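Local coordinates for protein peptide amidase (Stenotrophomonas maltophilia, PDB 1M22) that probably hydrolyses amide bonds as an amidase-signature enzyme, at residues A442-L447 with M464-S469. Residues are numbered along the deposited sequence; the frame is centred on the assembly and turned at random.
Sequences AGYPSL and MGTAWS
With chi1 at -70°, the Y444 ring swings beside its backbone N and lies flat against the backbone of T466 and A467. The A467 N stands 3.6 Å above the ring plane, over its centre, and A442 CB covers the opposite face, sandwiching the ring. A467 CB packs on Y444 CE1 at 3.8 Å. In T466, OG1 sits anti to the backbone N (chi1 -168°), near the outer half of the ring; it and Y444 OH hydrogen-bond the carboxylate of D402.

The CG and CD edge of the P445 ring packs against the type II turn T466–S469: CD lies 3.2 Å from T466 O and CG 3.4 Å from S469 OG. T466 O is gripped twice, by S469 N and, in the carbonyl plane on a lone pair, by S469 OG at 2.7 Å. G465 N donates fairly straight (163°) to P445 O, whereas G465 O, buried against Y444 CB, has no partner in the model.

S446 and M464 form an antiparallel non-hydrogen-bonded pair at the open end of the beta hairpin of strands 446-454 and 457-464, inside the central mixed sheet. Helix 383-407 packs against Y444 and T466, helix 470-484 against P445 and L447, and strand 200-203 flanks S446.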
loop_
_atom_site.group_PDB
_atom_site.type_symbol
_atom_site.label_atom_id
_atom_site.label_comp_id
_atom_site.label_asym_id
_atom_site.label_seq_id
_atom_site.Cartn_x
_atom_site.Cartn_y
_atom_site.Cartn_z
ATOM N N ALA A 442 -8.854 -11.015 6.994
ATOM C CA ALA A 442 -9.311 -10.798 8.365
ATOM C C ALA A 442 -9.541 -9.316 8.638
ATOM O O ALA A 442 -10.234 -8.960 9.589
ATOM C CB ALA A 442 -8.282 -11.339 9.348
ATOM N N GLY A 443 -8.961 -8.458 7.799
ATOM C CA GLY A 443 -9.077 -7.023 8.000
ATOM C C GLY A 443 -8.124 -6.595 9.105
ATOM O O GLY A 443 -8.324 -5.561 9.749
ATOM N N TYR A 444 -7.083 -7.399 9.316
ATOM C CA TYR A 444 -6.079 -7.156 10.354
ATOM C C TYR A 444 -4.843 -6.463 9.788
ATOM O O TYR A 444 -4.576 -6.531 8.591
ATOM C CB TYR A 444 -5.666 -8.480 10.996
ATOM C CG TYR A 444 -6.720 -9.140 11.862
ATOM C CD1 TYR A 444 -7.989 -8.578 12.028
ATOM C CD2 TYR A 444 -6.441 -10.336 12.517
ATOM C CE1 TYR A 444 -8.954 -9.202 12.835
ATOM C CE2 TYR A 444 -7.394 -10.963 13.319
ATOM C CZ TYR A 444 -8.641 -10.391 13.471
ATOM O OH TYR A 444 -9.570 -11.013 14.276
ATOM N N PRO A 445 -4.050 -5.814 10.651
ATOM C CA PRO A 445 -2.850 -5.117 10.183
ATOM C C PRO A 445 -1.668 -5.999 9.787
ATOM O O PRO A 445 -1.419 -7.050 10.383
ATOM C CB PRO A 445 -2.513 -4.199 11.354
ATOM C CG PRO A 445 -2.894 -5.049 12.540
ATOM C CD PRO A 445 -4.230 -5.641 12.107
ATOM N N SER A 446 -0.953 -5.554 8.761
ATOM C CA SER A 446 0.235 -6.243 8.278
ATOM C C SER A 446 1.250 -5.170 7.899
ATOM O O SER A 446 0.879 -4.051 7.548
ATOM C CB SER A 446 -0.092 -7.147 7.086
ATOM O OG SER A 446 -0.606 -6.417 5.993
ATOM N N LEU A 447 2.530 -5.515 7.974
ATOM C CA LEU A 447 3.593 -4.556 7.707
ATOM C C LEU A 447 4.825 -5.293 7.210
ATOM O O LEU A 447 5.285 -6.237 7.855
ATOM C CB LEU A 447 3.910 -3.824 9.019
ATOM C CG LEU A 447 4.770 -2.561 9.117
ATOM C CD1 LEU A 447 4.738 -2.052 10.556
ATOM C CD2 LEU A 447 6.194 -2.857 8.691
ATOM N N MET A 464 2.420 -9.619 10.973
ATOM C CA MET A 464 0.955 -9.589 11.024
ATOM C C MET A 464 0.510 -9.670 12.480
ATOM O O MET A 464 1.127 -10.367 13.288
ATOM C CB MET A 464 0.337 -10.757 10.245
ATOM C CG MET A 464 0.573 -10.724 8.736
ATOM S SD MET A 464 -0.423 -11.949 7.837
ATOM C CE MET A 464 0.343 -13.472 8.388
ATOM N N GLY A 465 -0.557 -8.949 12.808
ATOM C CA GLY A 465 -1.071 -8.960 14.166
ATOM C C GLY A 465 -2.585 -8.950 14.171
ATOM O O GLY A 465 -3.215 -8.946 13.112
ATOM N N THR A 466 -3.184 -8.944 15.357
ATOM C CA THR A 466 -4.636 -8.925 15.440
ATOM C C THR A 466 -5.145 -7.497 15.230
ATOM O O THR A 466 -4.364 -6.549 15.142
ATOM C CB THR A 466 -5.129 -9.480 16.798
ATOM O OG1 THR A 466 -6.544 -9.699 16.734
ATOM C CG2 THR A 466 -4.820 -8.507 17.928
ATOM N N ALA A 467 -6.461 -7.343 15.141
ATOM C CA ALA A 467 -7.052 -6.033 14.926
ATOM C C ALA A 467 -6.540 -4.971 15.895
ATOM O O ALA A 467 -6.395 -5.220 17.094
ATOM C CB ALA A 467 -8.574 -6.128 15.022
ATOM N N TRP A 468 -6.253 -3.791 15.348
ATOM C CA TRP A 468 -5.808 -2.627 16.113
ATOM C C TRP A 468 -4.436 -2.732 16.773
ATOM O O TRP A 468 -4.111 -1.936 17.654
ATOM C CB TRP A 468 -6.872 -2.276 17.166
ATOM C CG TRP A 468 -8.279 -2.337 16.622
ATOM C CD1 TRP A 468 -9.268 -3.205 17.001
ATOM C CD2 TRP A 468 -8.831 -1.540 15.564
ATOM N NE1 TRP A 468 -10.396 -2.999 16.243
ATOM C CE2 TRP A 468 -10.156 -1.984 15.353
ATOM C CE3 TRP A 468 -8.333 -0.494 14.773
ATOM C CZ2 TRP A 468 -10.993 -1.417 14.383
ATOM C CZ3 TRP A 468 -9.167 0.069 13.807
ATOM C CH2 TRP A 468 -10.481 -0.397 13.623
ATOM N N SER A 469 -3.617 -3.684 16.331
ATOM C CA SER A 469 -2.288 -3.860 16.914
ATOM C C SER A 469 -1.179 -3.067 16.217
ATOM O O SER A 469 0.002 -3.372 16.395
ATOM C CB SER A 469 -1.914 -5.349 16.936
ATOM O OG SER A 469 -1.789 -5.881 15.630
#